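Exoglucanase A (Cellulomonas fimi, PDB 7CBD) hydrolyses, through this family 6 catalytic domain, beta-1,4-glucosidic bonds of cellulose with inversion of anomeric configuration, releasing cellobiose from non-reducing chain ends. Local coordinates at residues Arg99-Leu104 against Leu151-Thr156; Ala115-Tyr120 against Tyr170-Lys175. All coordinates share one frame; numbering follows the deposited sequence. Where two conformers were deposited one is given.

Interaction 1 (Arg99-Leu104 against Leu151-Thr156); sequences RDCFAL and LPNLTT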
ATOM      1  N   ARG A  99      14.845   1.635  -7.833  1.00  6.35           N
ATOM      2  CA  ARG A  99      13.487   1.425  -7.346  1.00  6.07           C
ATOM      3  C   ARG A  99      12.561   0.969  -8.466  1.00  7.02           C
ATOM      4  O   ARG A  99      12.669   1.418  -9.607  1.00  8.56           O
ATOM      5  CB  ARG A  99      12.947   2.739  -6.775  1.00  6.18           C
ATOM      6  CG  ARG A  99      11.969   2.562  -5.630  1.00  6.84           C
ATOM      7  CD  ARG A  99      11.426   3.894  -5.142  1.00  6.71           C
ATOM      8  NE  ARG A  99      10.541   4.492  -6.131  1.00  7.91           N
ATOM      9  CZ  ARG A  99      10.047   5.721  -6.048  1.00  7.95           C
ATOM     10  NH1 ARG A  99      10.339   6.496  -5.008  1.00  8.22           N
ATOM     11  NH2 ARG A  99       9.254   6.174  -7.009  1.00 10.85           N
ATOM     12  N   ASP A 100      11.643   0.064  -8.124  1.00  6.66           N
ATOM     13  CA  ASP A 100      10.615  -0.415  -9.052  1.00  7.38           C
ATOM     14  C   ASP A 100      11.239  -1.000 -10.320  1.00  7.77           C
ATOM     15  O   ASP A 100      10.938  -0.585 -11.439  1.00  8.80           O
ATOM     16  CB  ASP A 100       9.611   0.692  -9.397  1.00  8.78           C
ATOM     17  CG  ASP A 100       9.121   1.435  -8.176  1.00  9.67           C
ATOM     18  OD1 ASP A 100       8.391   0.842  -7.357  1.00 11.25           O
ATOM     19  OD2 ASP A 100       9.471   2.620  -8.023  1.00 11.33           O
ATOM     20  N   CYS A 101      12.110  -1.992 -10.128  1.00  8.48           N
ATOM     21  CA  CYS A 101      12.955  -2.456 -11.227  1.00  8.30           C
ATOM     22  C   CYS A 101      12.182  -3.117 -12.361  1.00  9.27           C
ATOM     23  O   CYS A 101      12.690  -3.161 -13.487  1.00 11.29           O
ATOM     24  CB  CYS A 101      14.047  -3.389 -10.713  1.00  8.19           C
ATOM     25  SG  CYS A 101      13.450  -4.904  -9.925  1.00  8.49           S
ATOM     26  N   PHE A 102      11.094  -3.719 -12.033  1.00  9.78           N
ATOM     27  CA  PHE A 102      10.136  -4.294 -13.092  0.51 11.90           C
ATOM     28  C   PHE A 102       9.346  -3.220 -13.989  1.00 13.19           C
ATOM     29  O   PHE A 102       8.762  -3.661 -14.923  1.00 14.72           O
ATOM     30  CB  PHE A 102       9.129  -5.186 -12.351  0.51 12.38           C
ATOM     31  CG  PHE A 102       8.365  -6.146 -13.224  0.51 12.83           C
ATOM     32  CD1 PHE A 102       8.987  -6.834 -14.251  0.51 13.40           C
ATOM     33  CD2 PHE A 102       7.023  -6.394 -12.975  0.51 13.24           C
ATOM     34  CE1 PHE A 102       8.277  -7.730 -15.030  0.51 14.25           C
ATOM     35  CE2 PHE A 102       6.311  -7.290 -13.746  0.51 13.62           C
ATOM     36  CZ  PHE A 102       6.942  -7.962 -14.770  0.51 14.56           C
ATOM     37  N   ALA A 103       9.332  -1.948 -13.633  1.00 15.72           N
ATOM     38  CA  ALA A 103       8.696  -0.953 -14.425  1.00 19.50           C
ATOM     39  C   ALA A 103       9.525  -0.752 -15.674  1.00 26.05           C
ATOM     40  O   ALA A 103      10.699  -0.739 -15.648  1.00 25.61           O
ATOM     41  CB  ALA A 103       8.584   0.296 -13.610  1.00 18.93           C
ATOM     42  N   LEU A 104       8.889  -0.635 -16.826  1.00 33.35           N
ATOM     43  CA  LEU A 104       9.716  -0.394 -18.042  1.00 41.94           C
ATOM     44  C   LEU A 104       9.753   1.142 -18.182  1.00 41.88           C
ATOM     45  O   LEU A 104       9.060   1.729 -18.982  1.00 42.30           O
ATOM     46  CB  LEU A 104       9.226  -1.224 -19.243  1.00 49.98           C
ATOM     47  N   LEU A 151      11.803  -6.161  -2.658  1.00  5.54           N
ATOM     48  CA  LEU A 151      12.435  -7.479  -2.578  1.00  6.83           C
ATOM     49  C   LEU A 151      11.766  -8.575  -3.398  1.00  7.66           C
ATOM     50  O   LEU A 151      12.496  -9.393  -3.988  1.00  8.95           O
ATOM     51  CB  LEU A 151      12.627  -7.905  -1.117  1.00  7.33           C
ATOM     52  CG  LEU A 151      13.671  -7.093  -0.353  1.00  8.35           C
ATOM     53  CD1 LEU A 151      13.534  -7.331   1.144  1.00  9.02           C
ATOM     54  CD2 LEU A 151      15.079  -7.438  -0.807  1.00 10.18           C
ATOM     55  N   PRO A 152      10.436  -8.682  -3.469  1.00  7.71           N
ATOM     56  CA  PRO A 152       9.842  -9.778  -4.251  1.00  8.73           C
ATOM     57  C   PRO A 152      10.114  -9.703  -5.747  1.00  7.63           C
ATOM     58  O   PRO A 152       9.885 -10.700  -6.444  1.00  8.46           O
ATOM     59  CB  PRO A 152       8.346  -9.662  -3.945  1.00 11.07           C
ATOM     60  CG  PRO A 152       8.286  -8.959  -2.610  1.00 11.10           C
ATOM     61  CD  PRO A 152       9.413  -7.971  -2.676  1.00  9.94           C
ATOM     62  N   ASN A 153      10.582  -8.565  -6.266  1.00  6.54           N
ATOM     63  CA  ASN A 153      11.037  -8.547  -7.652  1.00  6.25           C
ATOM     64  C   ASN A 153      12.201  -9.500  -7.861  1.00  7.25           C
ATOM     65  O   ASN A 153      12.420  -9.972  -8.980  1.00  8.24           O
ATOM     66  CB  ASN A 153      11.483  -7.141  -8.043  1.00  6.49           C
ATOM     67  CG  ASN A 153      10.329  -6.209  -8.259  1.00  6.54           C
ATOM     68  OD1 ASN A 153       9.601  -6.330  -9.243  1.00  8.79           O
ATOM     69  ND2 ASN A 153      10.146  -5.271  -7.339  1.00  7.50           N
ATOM     70  N   LEU A 154      12.958  -9.796  -6.803  1.00  7.92           N
ATOM     71  CA  LEU A 154      14.163 -10.599  -6.949  1.00 10.71           C
ATOM     72  C   LEU A 154      13.867 -12.081  -7.117  1.00 12.75           C
ATOM     73  O   LEU A 154      14.763 -12.832  -7.522  1.00 14.85           O
ATOM     74  CB  LEU A 154      15.117 -10.348  -5.772  1.00 10.94           C
ATOM     75  CG  LEU A 154      15.434  -8.871  -5.483  1.00 12.31           C
ATOM     76  CD1 LEU A 154      16.522  -8.766  -4.424  1.00 13.99           C
ATOM     77  CD2 LEU A 154      15.805  -8.084  -6.740  1.00 13.42           C
ATOM     78  N   THR A 155      12.638 -12.515  -6.828  1.00 12.67           N
ATOM     79  CA  THR A 155      12.243 -13.907  -6.983  1.00 15.45           C
ATOM     80  C   THR A 155      11.170 -14.122  -8.041  1.00 14.31           C
ATOM     81  O   THR A 155      10.833 -15.275  -8.328  1.00 16.46           O
ATOM     82  CB  THR A 155      11.709 -14.445  -5.653  1.00 18.26           C
ATOM     83  OG1 THR A 155      10.739 -13.519  -5.147  1.00 18.54           O
ATOM     84  CG2 THR A 155      12.836 -14.601  -4.645  1.00 18.89           C
ATOM     85  N   THR A 156      10.613 -13.061  -8.607  1.00 10.14           N
ATOM     86  CA  THR A 156       9.606 -13.170  -9.648  1.00  8.24           C
ATOM     87  C   THR A 156       9.990 -12.474 -10.943  1.00  7.91           C
ATOM     88  O   THR A 156       9.543 -12.897 -12.011  1.00  9.31           O
ATOM     89  CB  THR A 156       8.282 -12.561  -9.172  1.00  9.63           C
ATOM     90  OG1 THR A 156       8.489 -11.184  -8.823  1.00 10.46           O
ATOM     91  CG2 THR A 156       7.724 -13.330  -7.974  1.00 10.80           C
TER
HETATM   92  O   HOH W   1       8.979  -3.295  -9.982  1.00 16.95           O
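Asn153 and Cys101 meet in the glycoside hydrolase family 6 barrel where the loop after strand 87-93 comes against the loop and short helix after strand 141-146, beside the predicted proton donor. Traced outward, the Asn153 side chain first rests its CB on the sulfur, 3.5 Å from Cys101 SG. Its CG is still within 3.8 Å of Cys101 SG, so the disulfide packs along the root of the amide. The carboxamide oxygen then reaches the neighbouring residue: Asn153 OD1 lies 3.3 Å from Phe102 CB. This is a packing contact to which the backbone brings CB; in the conformer modelled here, CG of Phe102 lies anti to its backbone N (chi1 -163°), which carries the ring away from Asn153 and toward Asn157.

The polar tip has its partners mostly outside the two segments. Asn153 OD1 accepts from Asn157 ND2, and Asn153 ND2 donates to Ser150 O and to OD1 of Asp149, the predicted proton donor. The amide is thus held at both ends and is a second-shell partner of that carboxylate. The opposing loop is shaped by a type I turn from Asp100 to Ala103, closed by Ala103 N to Asp100 O at 3.0 Å. Cys101 is also bonded covalently to Cys163, which ties the sulfur to helix 161-182 while it packs on Asn153. Just upstream, Arg99 NE forms a salt bridge with Asp100 OD2 at 2.9 Å, with an N-H...O angle of 162°, from the syn side though somewhat out of the carboxylate plane. Between the segments a water lies within reach of both: it receives a weak bond from Phe102 N at 3.0 Å, and its bond to Asn153 OD1, 3.2 Å away, is uncertain.

Interaction 2 (Ala115-Tyr120 against Tyr170-Lys175); sequences AGLARY and YRQGVK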
ATOM      1  N   ALA A 115      27.167   4.417  -6.333  1.00 10.17           N
ATOM      2  CA  ALA A 115      26.940   5.823  -6.011  1.00 10.42           C
ATOM      3  C   ALA A 115      25.502   6.048  -5.570  1.00  8.98           C
ATOM      4  O   ALA A 115      25.241   6.811  -4.633  1.00  9.80           O
ATOM      5  CB  ALA A 115      27.290   6.700  -7.211  1.00 11.72           C
ATOM      6  N   GLY A 116      24.553   5.387  -6.236  1.00  8.68           N
ATOM      7  CA  GLY A 116      23.166   5.491  -5.814  1.00  8.45           C
ATOM      8  C   GLY A 116      22.950   4.952  -4.412  1.00  7.76           C
ATOM      9  O   GLY A 116      22.238   5.555  -3.603  1.00  7.98           O
ATOM     10  N   LEU A 117      23.584   3.820  -4.098  1.00  7.58           N
ATOM     11  CA  LEU A 117      23.465   3.258  -2.755  1.00  7.95           C
ATOM     12  C   LEU A 117      24.096   4.167  -1.708  1.00  8.13           C
ATOM     13  O   LEU A 117      23.547   4.330  -0.617  1.00  7.99           O
ATOM     14  CB  LEU A 117      24.086   1.864  -2.704  1.00  8.47           C
ATOM     15  CG  LEU A 117      24.035   1.173  -1.337  1.00  9.29           C
ATOM     16  CD1 LEU A 117      22.597   0.844  -0.941  1.00  9.44           C
ATOM     17  CD2 LEU A 117      24.912  -0.081  -1.342  1.00  9.97           C
ATOM     18  N   ALA A 118      25.250   4.763  -2.012  1.00  8.15           N
ATOM     19  CA  ALA A 118      25.862   5.666  -1.041  1.00  9.00           C
ATOM     20  C   ALA A 118      24.946   6.851  -0.751  1.00  8.72           C
ATOM     21  O   ALA A 118      24.847   7.305   0.396  1.00  9.40           O
ATOM     22  CB  ALA A 118      27.242   6.114  -1.524  1.00 10.57           C
ATOM     23  N   ARG A 119      24.248   7.352  -1.772  0.57  8.08           N
ATOM     24  CA  ARG A 119      23.303   8.446  -1.564  0.57  8.18           C
ATOM     25  C   ARG A 119      22.075   7.981  -0.789  0.57  7.51           C
ATOM     26  O   ARG A 119      21.550   8.715   0.057  0.57  8.18           O
ATOM     27  CB  ARG A 119      22.887   9.016  -2.916  0.57  9.53           C
ATOM     28  CG  ARG A 119      22.212  10.365  -2.859  0.57 10.88           C
ATOM     29  CD  ARG A 119      22.392  11.096  -4.182  0.57 13.23           C
ATOM     30  NE  ARG A 119      23.190  10.294  -5.109  0.57 17.18           N
ATOM     31  CZ  ARG A 119      23.235  10.466  -6.427  0.57 19.91           C
ATOM     32  NH1 ARG A 119      22.532  11.428  -7.010  0.57 22.10           N
ATOM     33  NH2 ARG A 119      23.993   9.669  -7.164  0.57 19.67           N
ATOM     34  N   TYR A 120      21.592   6.772  -1.075  1.00  7.51           N
ATOM     35  CA  TYR A 120      20.484   6.218  -0.302  1.00  7.02           C
ATOM     36  C   TYR A 120      20.818   6.188   1.184  1.00  7.15           C
ATOM     37  O   TYR A 120      20.010   6.584   2.028  1.00  7.75           O
ATOM     38  CB  TYR A 120      20.185   4.805  -0.790  1.00  6.82           C
ATOM     39  CG  TYR A 120      19.024   4.126  -0.090  1.00  6.20           C
ATOM     40  CD1 TYR A 120      17.707   4.487  -0.381  1.00  6.56           C
ATOM     41  CD2 TYR A 120      19.238   3.099   0.828  1.00  6.38           C
ATOM     42  CE1 TYR A 120      16.639   3.850   0.226  1.00  6.03           C
ATOM     43  CE2 TYR A 120      18.169   2.458   1.453  1.00  5.46           C
ATOM     44  CZ  TYR A 120      16.875   2.837   1.139  1.00  5.47           C
ATOM     45  OH  TYR A 120      15.820   2.205   1.741  1.00  6.24           O
ATOM     46  N   TYR A 170      18.897  -3.669  -3.452  1.00  7.94           N
ATOM     47  CA  TYR A 170      17.725  -3.918  -2.618  1.00  7.66           C
ATOM     48  C   TYR A 170      18.132  -4.635  -1.341  1.00  8.10           C
ATOM     49  O   TYR A 170      17.695  -4.268  -0.247  1.00  8.50           O
ATOM     50  CB  TYR A 170      16.686  -4.756  -3.363  1.00  8.32           C
ATOM     51  CG  TYR A 170      15.919  -4.082  -4.482  1.00  7.45           C
ATOM     52  CD1 TYR A 170      14.893  -4.764  -5.119  1.00  7.08           C
ATOM     53  CD2 TYR A 170      16.209  -2.787  -4.911  1.00  7.30           C
ATOM     54  CE1 TYR A 170      14.178  -4.195  -6.156  1.00  6.70           C
ATOM     55  CE2 TYR A 170      15.483  -2.192  -5.956  1.00  6.54           C
ATOM     56  CZ  TYR A 170      14.478  -2.915  -6.579  1.00  5.98           C
ATOM     57  OH  TYR A 170      13.757  -2.383  -7.628  1.00  6.73           O
ATOM     58  N   ARG A 171      18.984  -5.653  -1.456  1.00  8.20           N
ATOM     59  CA  ARG A 171      19.399  -6.391  -0.269  1.00  9.19           C
ATOM     60  C   ARG A 171      20.184  -5.497   0.688  1.00  9.31           C
ATOM     61  O   ARG A 171      19.915  -5.468   1.893  1.00  9.31           O
ATOM     62  CB  ARG A 171      20.218  -7.611  -0.677  1.00 10.72           C
ATOM     63  CG  ARG A 171      19.399  -8.740  -1.278  1.00 11.27           C
ATOM     64  CD  ARG A 171      20.331  -9.896  -1.567  1.00 12.21           C
ATOM     65  NE  ARG A 171      19.696 -11.062  -2.171  1.00 13.53           N
ATOM     66  CZ  ARG A 171      19.277 -12.121  -1.485  1.00 13.77           C
ATOM     67  NH1 ARG A 171      19.383 -12.150  -0.162  1.00 14.64           N
ATOM     68  NH2 ARG A 171      18.746 -13.153  -2.125  1.00 14.38           N
ATOM     69  N   GLN A 172      21.156  -4.749   0.165  0.65  8.50           N
ATOM     70  CA  GLN A 172      21.992  -3.930   1.038  0.65  9.02           C
ATOM     71  C   GLN A 172      21.242  -2.699   1.532  0.65  8.97           C
ATOM     72  O   GLN A 172      21.429  -2.272   2.679  0.65  9.40           O
ATOM     73  CB  GLN A 172      23.287  -3.552   0.321  0.65 11.70           C
ATOM     74  CG  GLN A 172      24.137  -4.766  -0.053  0.65 14.11           C
ATOM     75  CD  GLN A 172      25.270  -4.436  -1.000  0.65 16.63           C
ATOM     76  OE1 GLN A 172      25.811  -3.331  -0.979  0.65 17.06           O
ATOM     77  NE2 GLN A 172      25.638  -5.401  -1.840  0.65 18.46           N
ATOM     78  N   GLY A 173      20.381  -2.127   0.688  1.00  7.97           N
ATOM     79  CA  GLY A 173      19.629  -0.956   1.097  1.00  7.29           C
ATOM     80  C   GLY A 173      18.584  -1.277   2.143  1.00  6.45           C
ATOM     81  O   GLY A 173      18.426  -0.537   3.116  1.00  7.48           O
ATOM     82  N   VAL A 174      17.861  -2.387   1.966  1.00  6.07           N
ATOM     83  CA  VAL A 174      16.886  -2.775   2.978  1.00  6.16           C
ATOM     84  C   VAL A 174      17.586  -3.129   4.287  1.00  5.62           C
ATOM     85  O   VAL A 174      17.116  -2.760   5.369  1.00  6.72           O
ATOM     86  CB  VAL A 174      15.946  -3.890   2.474  1.00  6.28           C
ATOM     87  CG1 VAL A 174      15.069  -4.403   3.616  1.00  5.87           C
ATOM     88  CG2 VAL A 174      15.076  -3.374   1.346  1.00  6.59           C
ATOM     89  N   LYS A 175      18.727  -3.830   4.219  1.00  6.38           N
ATOM     90  CA  LYS A 175      19.498  -4.092   5.435  1.00  7.18           C
ATOM     91  C   LYS A 175      19.844  -2.794   6.156  1.00  7.33           C
ATOM     92  O   LYS A 175      19.693  -2.688   7.379  1.00  7.21           O
ATOM     93  CB  LYS A 175      20.773  -4.880   5.116  1.00  8.31           C
ATOM     94  CG  LYS A 175      21.758  -4.910   6.290  1.00  9.61           C
ATOM     95  CD  LYS A 175      23.053  -5.644   5.987  1.00 11.46           C
ATOM     96  CE  LYS A 175      24.175  -5.240   6.970  1.00 11.98           C
ATOM     97  NZ  LYS A 175      23.885  -5.542   8.416  1.00 12.21           N
TER
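The Tyr120 ring turns an edge, not a face, to the opposite helix: Gly173 O lies near the ring plane, 3.4 Å from Tyr120 CE2. The same ring atom is 3.7 Å from Gly173 CA, so the aromatic edge runs against bare backbone. The ring also meets that of Tyr124, their planes about 25° apart, and its hydroxyl bonds Glu147 OE2. In the conformer modelled, the flat amide of Gln172 presents its oxygen to a methyl, Gln172 OE1 being 3.4 Å from Leu117 CD2, and the two side chains cross at about a right angle.

Leu117 spans both neighbours, since its other methyl, CD1, sits 4.0 Å from Gly173 CA. With CG anti to the backbone N (chi1 179°), its branches reach toward helix 161-182. The absence of a side chain at Gly173 matters here: its CA and O can lie directly against the Tyr120 edge.

The short axes run nearly parallel, 12° apart and 10.5 Å at closest approach. Helices 114-132 and 161-182 thus pack as neighbours outside the parallel strands 87-93, 141-146 and 187-192, and Val174 and Arg171 carry the packing on to helix 202-218.

In the fold
Interactions 1 and 2 have centres 15 Å apart and lie on the same side of the chain's centre. Their segments alternate along the chain: 99-104, 115-120, 151-156, then 170-175. Each contact therefore joins the region after strand 87-93 to the region after strand 141-146, two parallel neighbours in the barrel sheet. Interaction 1 does so in the loops beside the predicted proton donor, interaction 2 in the outer helices 114-132 and 161-182. They touch through Tyr170, whose OH is 3.0 Å from Cys101 N, a probable weak hydrogen bond, and whose CD1 packs 3.8 Å from Leu154 CD2. The loops beside the predicted proton donor and the helical layer are thus in direct contact.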